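Local coordinates for protein glycoside Hydrolase (Bacteroides uniformis, PDB 5T99) that probably hydrolyses terminal beta-galactosidic linkages as a family 2 glycoside hydrolase, acting in the breakdown of agarose-derived oligosaccharides by this gut bacterium, at residues A[24-29]-A[283-288]; A[101-106]-A[172-177]; A[687-692]-A[702-707]. All blocks are in the same frame, centred on the assembly; numbering follows the deposited sequence.

Contacts 1 and 2 lie together on one side of the enzyme, their centres about 12 Å apart, and they touch: strand 28-29 pairs with strand 172-177, with I28 O 2.8 Å from L174 N, a probable hydrogen bond. The pairing 101-106 with 172-177 falls between the two segments of contact 1 in chain order. Contact 1 thus links the sheet of contact 2, in the sugar-binding domain, to the edge strand 279-288 of the next beta domain. Contact 3 comes later in the chain, in a separate four-stranded sheet across the molecule, about 53 Å from contact 1 and about 59 Å from contact 2, centre to centre. None of the three uses a strand of the parallel barrel sheet.

Contact 1: A[24-29]-A[283-288]; sequences VTDGIS and TYFTDF
D26 reaches from the N-terminal loop to the edge of strand 283-288 and takes the backbone N-H of F285 on OD2, with N to OD2 at 3.0 Å in a nearly straight bond. The amide meets the carboxylate from above, 59° out of its plane. With CG anti to the backbone N (chi1 -176°), the acid is carried between two aromatic side chains. F285 presents its ring edge to OD2. OD1 of D26 lies 3.6 Å from CD1 of Y284, and the carboxylate and ring planes are turned 45° against each other. Water 1 sits over the centre of the tyrosine ring, 3.2 Å above its plane, and donates to both OD2 of D26 (2.7 Å) and O of F285 (2.9 Å). OG1 of T283 packs 3.7 Å from CA of V24 and is hydrogen-bonded to O of S23. The Y284 hydroxyl makes a weak hydrogen bond to N of G186. The loop leads into strand 28-29 of the sugar-binding domain's sheet and 279-288 edges the next sheet, so two beta domains meet here. One acid oxygen thus takes a backbone N-H and a water proton, which would probably favour the charged carboxylate.

Contact 2: A[101-106]-A[172-177]; sequences KIVRIG and VWLRVD. With EDO (1,2-ethanediol), chain M.
This antiparallel strand pair forms the middle of a four-stranded sheet in the family 2 sugar-binding domain, a beta-sandwich fold. Three hydrogen-bonded pairs, I102 with D177, R104 with R175 and G106 with W173, hold the backbones, the shortest bond being W173 N to G106 O at 2.7 Å. On the face carrying R104, R175 and D177, the charged groups interlock. NH2 of R104 makes a salt bridge to OD2 of D177 at 2.9 Å; the carboxylate oxygen lies in the guanidinium plane, but the nitrogen comes from 61° above the carboxylate plane. A bend at chi3 (-73°) turns the R104 guanidinium back over its neighbour strand, and the side chain of R175 passes across one of its faces. Water 2, at the guanidinium edge, accepts from NE of R104 at 2.8 Å and lies 2.7 Å from OD2 of D177. An asparagine in place of D177 would probably leave the R104 guanidinium without this countercharge and weaken the hold on its NH2 end. NH1 of R175 lies 3.9 Å from CA of G106, whose lack of a side chain admits the guanidinium face there. The other face is apolar: CD1 of L174 meets CD1 of I105 at 3.6 Å and CG1 of V103 at 3.9 Å, while CG2 of I105 packs against CG1 of V172. E134, on strand 133-136 next to 102-107, bridges NH1 of both arginines and so joins these like charges. Strand 28-29 flanks 172-177, and Y181 of strand 180-194 packs on I102 and R104.

Contact 3: A[687-692]-A[702-707]; sequences ELTVKA and EKTIRT
T689 and T704 face each other in a non-hydrogen-bonded pair, their hydroxyls joined OG1 to OG1 at 2.7 Å, with either able to donate. Both place OG1 beside the backbone N and CG2 anti to it (chi1 -61° and -73°), a matched pair of rotamers that brings the two oxygens together between the strands. Next along this face, CG of E687 stands between the backbone N and the carbonyl carbon (chi1 78°), and the chain, extended beyond it, runs the carboxylate alongside R706, both ends in the same direction. OE1 of E687 makes a salt bridge to NE of R706 at 3.0 Å. The methyl CG2 of T704 lies over one face of the R706 guanidinium, 3.5 Å above its plane and offset toward its rim. The two strands are the arms of a beta hairpin, 687-693 and 699-706, at the edge of a four-stranded antiparallel sheet. Backbone bonds between L688 and I705 and between V690 and K703 zip it, V690 N to K703 O being 2.8 Å. K691 and E702 extend alongside each other, and CE of the lysine comes within 3.5 Å of OE1; its charged end, beyond salt-bridge distance from that oxygen, is in a cation-pi contact with F641. On the reverse face CB of L688 meets CG1 of I705 at 4.0 Å, and L688 and V690 press on L640 of the neighbouring strand 637-642.

Contact 1: A[24-29]-A[283-288]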
loop_
_atom_site.group_PDB
_atom_site.type_symbol
_atom_site.label_atom_id
_atom_site.label_comp_id
_atom_site.label_asym_id
_atom_site.label_seq_id
_atom_site.Cartn_x
_atom_site.Cartn_y
_atom_site.Cartn_z
ATOM N N VAL A 24 0.248 3.709 32.105
ATOM C CA VAL A 24 -0.353 2.553 31.381
ATOM C C VAL A 24 -0.734 2.828 29.900
ATOM O O VAL A 24 -0.850 1.885 29.105
ATOM C CB VAL A 24 -1.570 1.942 32.149
ATOM C CG1 VAL A 24 -1.141 1.472 33.536
ATOM C CG2 VAL A 24 -2.757 2.906 32.252
ATOM N N THR A 25 -0.905 4.105 29.542
ATOM C CA THR A 25 -1.395 4.525 28.215
ATOM C C THR A 25 -0.245 4.810 27.224
ATOM O O THR A 25 0.609 5.675 27.478
ATOM C CB THR A 25 -2.310 5.768 28.350
ATOM O OG1 THR A 25 -3.403 5.457 29.227
ATOM C CG2 THR A 25 -2.863 6.212 27.005
ATOM N N ASP A 26 -0.249 4.074 26.103
ATOM C CA ASP A 26 0.751 4.194 25.033
ATOM C C ASP A 26 0.164 4.873 23.773
ATOM O O ASP A 26 0.090 4.273 22.684
ATOM C CB ASP A 26 1.330 2.805 24.698
ATOM C CG ASP A 26 2.464 2.860 23.659
ATOM O OD1 ASP A 26 3.196 3.878 23.592
ATOM O OD2 ASP A 26 2.620 1.876 22.901
ATOM N N GLY A 27 -0.253 6.128 23.938
ATOM C CA GLY A 27 -0.677 6.976 22.815
ATOM C C GLY A 27 -2.078 6.702 22.297
ATOM O O GLY A 27 -2.326 5.651 21.704
ATOM N N ILE A 28 -2.989 7.656 22.504
ATOM C CA ILE A 28 -4.387 7.523 22.048
ATOM C C ILE A 28 -4.690 8.445 20.882
ATOM O O ILE A 28 -3.999 9.436 20.662
ATOM C CB ILE A 28 -5.413 7.766 23.185
ATOM C CG1 ILE A 28 -5.438 9.244 23.636
ATOM C CG2 ILE A 28 -5.107 6.842 24.361
ATOM C CD1 ILE A 28 -6.523 9.554 24.643
ATOM N N SER A 29 -5.753 8.115 20.164
ATOM C CA SER A 29 -6.164 8.856 18.982
ATOM C C SER A 29 -6.587 10.280 19.318
ATOM O O SER A 29 -7.385 10.493 20.224
ATOM C CB SER A 29 -7.324 8.153 18.281
ATOM O OG SER A 29 -7.787 8.924 17.179
ATOM N N THR A 283 4.512 2.596 29.808
ATOM C CA THR A 283 4.216 1.331 29.152
ATOM C C THR A 283 4.243 1.609 27.670
ATOM O O THR A 283 3.627 2.566 27.219
ATOM C CB THR A 283 2.831 0.781 29.541
ATOM O OG1 THR A 283 2.775 0.543 30.955
ATOM C CG2 THR A 283 2.539 -0.533 28.817
ATOM N N TYR A 284 4.938 0.759 26.915
ATOM C CA TYR A 284 5.200 0.994 25.494
ATOM C C TYR A 284 5.160 -0.330 24.746
ATOM O O TYR A 284 5.912 -1.255 25.074
ATOM C CB TYR A 284 6.576 1.632 25.345
ATOM C CG TYR A 284 6.947 2.138 23.965
ATOM C CD1 TYR A 284 6.741 3.479 23.610
ATOM C CD2 TYR A 284 7.539 1.299 23.030
ATOM C CE1 TYR A 284 7.113 3.961 22.362
ATOM C CE2 TYR A 284 7.912 1.772 21.778
ATOM C CZ TYR A 284 7.699 3.104 21.450
ATOM O OH TYR A 284 8.063 3.573 20.208
ATOM N N PHE A 285 4.292 -0.407 23.743
ATOM C CA PHE A 285 4.072 -1.620 22.983
ATOM C C PHE A 285 4.790 -1.570 21.627
ATOM O O PHE A 285 4.881 -0.506 21.007
ATOM C CB PHE A 285 2.574 -1.839 22.785
ATOM C CG PHE A 285 1.844 -2.216 24.047
ATOM C CD1 PHE A 285 1.773 -3.558 24.459
ATOM C CD2 PHE A 285 1.215 -1.245 24.821
ATOM C CE1 PHE A 285 1.088 -3.921 25.609
ATOM C CE2 PHE A 285 0.528 -1.602 25.979
ATOM C CZ PHE A 285 0.470 -2.940 26.377
ATOM N N THR A 286 5.306 -2.725 21.200
ATOM C CA THR A 286 5.927 -2.897 19.884
ATOM C C THR A 286 5.493 -4.252 19.300
ATOM O O THR A 286 5.641 -5.293 19.941
ATOM C CB THR A 286 7.474 -2.870 19.955
ATOM O OG1 THR A 286 7.934 -1.678 20.604
ATOM C CG2 THR A 286 8.089 -2.943 18.545
ATOM N N ASP A 287 4.964 -4.241 18.081
ATOM C CA ASP A 287 4.644 -5.485 17.393
ATOM C C ASP A 287 5.886 -5.934 16.660
ATOM O O ASP A 287 6.636 -5.096 16.139
ATOM C CB ASP A 287 3.480 -5.290 16.429
ATOM C CG ASP A 287 2.147 -5.147 17.148
ATOM O OD1 ASP A 287 1.902 -5.869 18.143
ATOM O OD2 ASP A 287 1.330 -4.323 16.710
ATOM N N PHE A 288 6.136 -7.243 16.659
ATOM C CA PHE A 288 7.301 -7.797 15.968
ATOM C C PHE A 288 7.096 -9.251 15.578
ATOM O O PHE A 288 6.206 -9.919 16.101
ATOM C CB PHE A 288 8.575 -7.636 16.813
ATOM C CG PHE A 288 8.691 -8.620 17.954
ATOM C CD1 PHE A 288 9.332 -9.838 17.778
ATOM C CD2 PHE A 288 8.162 -8.324 19.206
ATOM C CE1 PHE A 288 9.435 -10.749 18.821
ATOM C CE2 PHE A 288 8.265 -9.229 20.254
ATOM C CZ PHE A 288 8.910 -10.439 20.065
HETATM O O HOH W 1 4.501 2.340 21.034
#

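Contact 2: A[101-106]-A[172-177]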
loop_
_atom_site.group_PDB
_atom_site.type_symbol
_atom_site.label_atom_id
_atom_site.label_comp_id
_atom_site.label_asym_id
_atom_site.label_seq_id
_atom_site.Cartn_x
_atom_site.Cartn_y
_atom_site.Cartn_z
ATOM N N LYS A 101 2.665 16.391 33.259
ATOM C CA LYS A 101 3.010 15.321 32.335
ATOM C C LYS A 101 3.727 15.897 31.135
ATOM O O LYS A 101 3.597 17.084 30.835
ATOM C CB LYS A 101 1.746 14.598 31.853
ATOM C CG LYS A 101 1.250 13.431 32.699
ATOM C CD LYS A 101 1.653 13.486 34.165
ATOM C CE LYS A 101 0.901 12.456 34.984
ATOM N NZ LYS A 101 1.520 12.360 36.334
ATOM N N ILE A 102 4.479 15.040 30.447
ATOM C CA ILE A 102 5.021 15.368 29.129
ATOM C C ILE A 102 3.907 15.070 28.140
ATOM O O ILE A 102 3.315 13.999 28.175
ATOM C CB ILE A 102 6.265 14.538 28.764
ATOM C CG1 ILE A 102 7.351 14.631 29.856
ATOM C CG2 ILE A 102 6.815 14.970 27.409
ATOM C CD1 ILE A 102 7.900 16.016 30.117
ATOM N N VAL A 103 3.614 16.032 27.276
ATOM C CA VAL A 103 2.500 15.919 26.339
ATOM C C VAL A 103 3.031 16.200 24.945
ATOM O O VAL A 103 3.667 17.221 24.732
ATOM C CB VAL A 103 1.370 16.900 26.691
ATOM C CG1 VAL A 103 0.186 16.728 25.732
ATOM C CG2 VAL A 103 0.931 16.688 28.139
ATOM N N ARG A 104 2.794 15.270 24.020
ATOM C CA ARG A 104 3.240 15.379 22.625
ATOM C C ARG A 104 2.096 15.004 21.687
ATOM O O ARG A 104 1.222 14.214 22.061
ATOM C CB ARG A 104 4.422 14.449 22.368
ATOM C CG ARG A 104 5.664 14.727 23.217
ATOM C CD ARG A 104 6.648 13.561 23.145
ATOM N NE ARG A 104 6.177 12.383 23.896
ATOM C CZ ARG A 104 6.428 11.097 23.601
ATOM N NH1 ARG A 104 7.149 10.746 22.533
ATOM N NH2 ARG A 104 5.928 10.135 24.389
ATOM N N ILE A 105 2.096 15.585 20.488
ATOM C CA ILE A 105 1.152 15.215 19.450
ATOM C C ILE A 105 1.946 14.659 18.275
ATOM O O ILE A 105 2.816 15.342 17.724
ATOM C CB ILE A 105 0.278 16.388 18.956
ATOM C CG1 ILE A 105 -0.320 17.174 20.125
ATOM C CG2 ILE A 105 -0.832 15.881 18.037
ATOM C CD1 ILE A 105 -1.268 16.398 21.000
ATOM N N GLY A 106 1.641 13.419 17.913
ATOM C CA GLY A 106 2.314 12.742 16.831
ATOM C C GLY A 106 1.428 12.796 15.604
ATOM O O GLY A 106 0.247 12.435 15.673
ATOM N N VAL A 172 -3.399 10.902 13.821
ATOM C CA VAL A 172 -2.769 11.831 14.748
ATOM C C VAL A 172 -2.903 11.226 16.138
ATOM O O VAL A 172 -3.934 10.631 16.451
ATOM C CB VAL A 172 -3.437 13.222 14.670
ATOM C CG1 VAL A 172 -2.760 14.207 15.613
ATOM C CG2 VAL A 172 -3.378 13.756 13.240
ATOM N N TRP A 173 -1.871 11.377 16.965
ATOM C CA TRP A 173 -1.805 10.701 18.266
ATOM C C TRP A 173 -1.484 11.669 19.408
ATOM O O TRP A 173 -0.622 12.528 19.269
ATOM C CB TRP A 173 -0.761 9.580 18.227
ATOM C CG TRP A 173 -1.041 8.604 17.147
ATOM C CD1 TRP A 173 -0.521 8.613 15.891
ATOM C CD2 TRP A 173 -1.956 7.505 17.196
ATOM N NE1 TRP A 173 -1.037 7.581 15.161
ATOM C CE2 TRP A 173 -1.923 6.882 15.934
ATOM C CE3 TRP A 173 -2.802 6.987 18.186
ATOM C CZ2 TRP A 173 -2.693 5.754 15.631
ATOM C CZ3 TRP A 173 -3.579 5.866 17.887
ATOM C CH2 TRP A 173 -3.509 5.257 16.618
ATOM N N LEU A 174 -2.199 11.521 20.518
ATOM C CA LEU A 174 -1.893 12.218 21.756
ATOM C C LEU A 174 -1.101 11.276 22.659
ATOM O O LEU A 174 -1.521 10.148 22.887
ATOM C CB LEU A 174 -3.192 12.646 22.451
ATOM C CG LEU A 174 -3.095 13.210 23.874
ATOM C CD1 LEU A 174 -2.456 14.587 23.855
ATOM C CD2 LEU A 174 -4.482 13.233 24.514
ATOM N N ARG A 175 0.029 11.751 23.175
ATOM C CA ARG A 175 0.901 10.963 24.047
ATOM C C ARG A 175 1.104 11.731 25.341
ATOM O O ARG A 175 1.669 12.831 25.339
ATOM C CB ARG A 175 2.241 10.684 23.357
ATOM C CG ARG A 175 2.130 9.629 22.260
ATOM C CD ARG A 175 3.189 9.765 21.175
ATOM N NE ARG A 175 2.802 9.055 19.952
ATOM C CZ ARG A 175 3.387 9.194 18.755
ATOM N NH1 ARG A 175 4.435 10.017 18.577
ATOM N NH2 ARG A 175 2.921 8.492 17.716
ATOM N N VAL A 176 0.609 11.164 26.438
ATOM C CA VAL A 176 0.722 11.764 27.747
ATOM C C VAL A 176 1.616 10.834 28.547
ATOM O O VAL A 176 1.245 9.688 28.803
ATOM C CB VAL A 176 -0.660 11.912 28.411
ATOM C CG1 VAL A 176 -0.529 12.420 29.849
ATOM C CG2 VAL A 176 -1.530 12.856 27.593
ATOM N N ASP A 177 2.796 11.321 28.923
ATOM C CA ASP A 177 3.766 10.522 29.663
ATOM C C ASP A 177 4.159 11.159 30.998
ATOM O O ASP A 177 4.042 12.369 31.169
ATOM C CB ASP A 177 5.015 10.309 28.804
ATOM C CG ASP A 177 4.791 9.304 27.694
ATOM O OD1 ASP A 177 5.154 8.131 27.879
ATOM O OD2 ASP A 177 4.236 9.682 26.642
HETATM C C1 EDO M . 1.080 20.670 31.922
HETATM O O1 EDO M . 1.084 20.805 33.351
HETATM C C2 EDO M . 2.484 20.513 31.343
HETATM O O2 EDO M . 3.289 19.590 32.094
HETATM O O HOH W 2 4.450 12.271 26.036
#

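Contact 3: A[687-692]-A[702-707]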
loop_
_atom_site.group_PDB
_atom_site.type_symbol
_atom_site.label_atom_id
_atom_site.label_comp_id
_atom_site.label_asym_id
_atom_site.label_seq_id
_atom_site.Cartn_x
_atom_site.Cartn_y
_atom_site.Cartn_z
ATOM N N GLU A 687 -22.832 -19.483 -26.247
ATOM C CA GLU A 687 -21.913 -19.718 -25.130
ATOM C C GLU A 687 -20.572 -20.371 -25.493
ATOM O O GLU A 687 -20.513 -21.398 -26.169
ATOM C CB GLU A 687 -22.615 -20.456 -23.982
ATOM C CG GLU A 687 -22.844 -21.956 -24.118
ATOM C CD GLU A 687 -23.590 -22.533 -22.908
ATOM O OE1 GLU A 687 -24.000 -21.760 -22.000
ATOM O OE2 GLU A 687 -23.770 -23.767 -22.856
ATOM N N LEU A 688 -19.504 -19.739 -25.007
ATOM C CA LEU A 688 -18.134 -20.140 -25.244
ATOM C C LEU A 688 -17.549 -20.683 -23.930
ATOM O O LEU A 688 -17.430 -19.944 -22.942
ATOM C CB LEU A 688 -17.349 -18.916 -25.732
ATOM C CG LEU A 688 -15.912 -19.090 -26.209
ATOM C CD1 LEU A 688 -15.850 -20.058 -27.374
ATOM C CD2 LEU A 688 -15.338 -17.737 -26.599
ATOM N N THR A 689 -17.198 -21.967 -23.913
ATOM C CA THR A 689 -16.750 -22.631 -22.695
ATOM C C THR A 689 -15.304 -23.124 -22.829
ATOM O O THR A 689 -14.936 -23.713 -23.838
ATOM C CB THR A 689 -17.690 -23.801 -22.340
ATOM O OG1 THR A 689 -19.009 -23.294 -22.104
ATOM C CG2 THR A 689 -17.213 -24.538 -21.097
ATOM N N VAL A 690 -14.498 -22.873 -21.797
ATOM C CA VAL A 690 -13.103 -23.321 -21.759
ATOM C C VAL A 690 -12.942 -24.346 -20.649
ATOM O O VAL A 690 -13.446 -24.152 -19.545
ATOM C CB VAL A 690 -12.081 -22.163 -21.587
ATOM C CG1 VAL A 690 -12.293 -21.366 -20.302
ATOM C CG2 VAL A 690 -10.665 -22.714 -21.641
ATOM N N LYS A 691 -12.243 -25.431 -20.963
ATOM C CA LYS A 691 -11.973 -26.490 -20.015
ATOM C C LYS A 691 -10.471 -26.668 -19.899
ATOM O O LYS A 691 -9.801 -26.859 -20.908
ATOM C CB LYS A 691 -12.626 -27.784 -20.481
ATOM C CG LYS A 691 -14.142 -27.744 -20.409
ATOM C CD LYS A 691 -14.767 -29.087 -20.763
ATOM C CE LYS A 691 -16.271 -28.945 -20.915
ATOM N NZ LYS A 691 -16.901 -30.228 -21.287
ATOM N N ALA A 692 -9.964 -26.611 -18.665
ATOM C CA ALA A 692 -8.543 -26.773 -18.375
ATOM C C ALA A 692 -8.296 -28.158 -17.792
ATOM O O ALA A 692 -9.011 -28.582 -16.876
ATOM C CB ALA A 692 -8.076 -25.701 -17.400
ATOM N N GLU A 702 -12.931 -24.942 -15.168
ATOM C CA GLU A 702 -13.643 -24.496 -16.367
ATOM C C GLU A 702 -14.400 -23.178 -16.169
ATOM O O GLU A 702 -14.811 -22.843 -15.062
ATOM C CB GLU A 702 -14.539 -25.624 -16.949
ATOM C CG GLU A 702 -15.957 -25.799 -16.422
ATOM C CD GLU A 702 -16.758 -26.797 -17.268
ATOM O OE1 GLU A 702 -16.258 -27.911 -17.542
ATOM O OE2 GLU A 702 -17.885 -26.464 -17.682
ATOM N N LYS A 703 -14.530 -22.421 -17.253
ATOM C CA LYS A 703 -15.303 -21.186 -17.256
ATOM C C LYS A 703 -16.136 -21.131 -18.522
ATOM O O LYS A 703 -15.745 -21.665 -19.563
ATOM C CB LYS A 703 -14.401 -19.949 -17.194
ATOM C CG LYS A 703 -13.556 -19.812 -15.938
ATOM C CD LYS A 703 -14.378 -19.451 -14.708
ATOM C CE LYS A 703 -13.476 -19.370 -13.484
ATOM N NZ LYS A 703 -14.240 -19.025 -12.260
ATOM N N THR A 704 -17.285 -20.474 -18.409
ATOM C CA THR A 704 -18.211 -20.288 -19.511
ATOM C C THR A 704 -18.544 -18.807 -19.576
ATOM O O THR A 704 -18.836 -18.197 -18.543
ATOM C CB THR A 704 -19.494 -21.124 -19.273
ATOM O OG1 THR A 704 -19.201 -22.508 -19.484
ATOM C CG2 THR A 704 -20.627 -20.717 -20.220
ATOM N N ILE A 705 -18.498 -18.236 -20.779
ATOM C CA ILE A 705 -19.050 -16.890 -21.027
ATOM C C ILE A 705 -20.189 -16.951 -22.049
ATOM O O ILE A 705 -20.179 -17.786 -22.957
ATOM C CB ILE A 705 -17.981 -15.855 -21.477
ATOM C CG1 ILE A 705 -17.225 -16.318 -22.728
ATOM C CG2 ILE A 705 -17.005 -15.567 -20.339
ATOM C CD1 ILE A 705 -16.356 -15.242 -23.338
ATOM N N ARG A 706 -21.153 -16.049 -21.895
ATOM C CA ARG A 706 -22.350 -16.032 -22.722
ATOM C C ARG A 706 -22.534 -14.677 -23.392
ATOM O O ARG A 706 -22.264 -13.642 -22.784
ATOM C CB ARG A 706 -23.576 -16.372 -21.865
ATOM C CG ARG A 706 -23.568 -17.812 -21.384
ATOM C CD ARG A 706 -24.809 -18.162 -20.589
ATOM N NE ARG A 706 -24.798 -19.554 -20.141
ATOM C CZ ARG A 706 -24.109 -20.032 -19.097
ATOM N NH1 ARG A 706 -23.328 -19.244 -18.351
ATOM N NH2 ARG A 706 -24.192 -21.328 -18.794
ATOM N N THR A 707 -22.979 -14.700 -24.653
ATOM C CA THR A 707 -23.510 -13.515 -25.320
ATOM C C THR A 707 -24.670 -13.023 -24.470
ATOM O O THR A 707 -25.624 -13.758 -24.271
ATOM C CB THR A 707 -24.061 -13.843 -26.727
ATOM O OG1 THR A 707 -23.123 -14.639 -27.467
ATOM C CG2 THR A 707 -24.369 -12.569 -27.499
#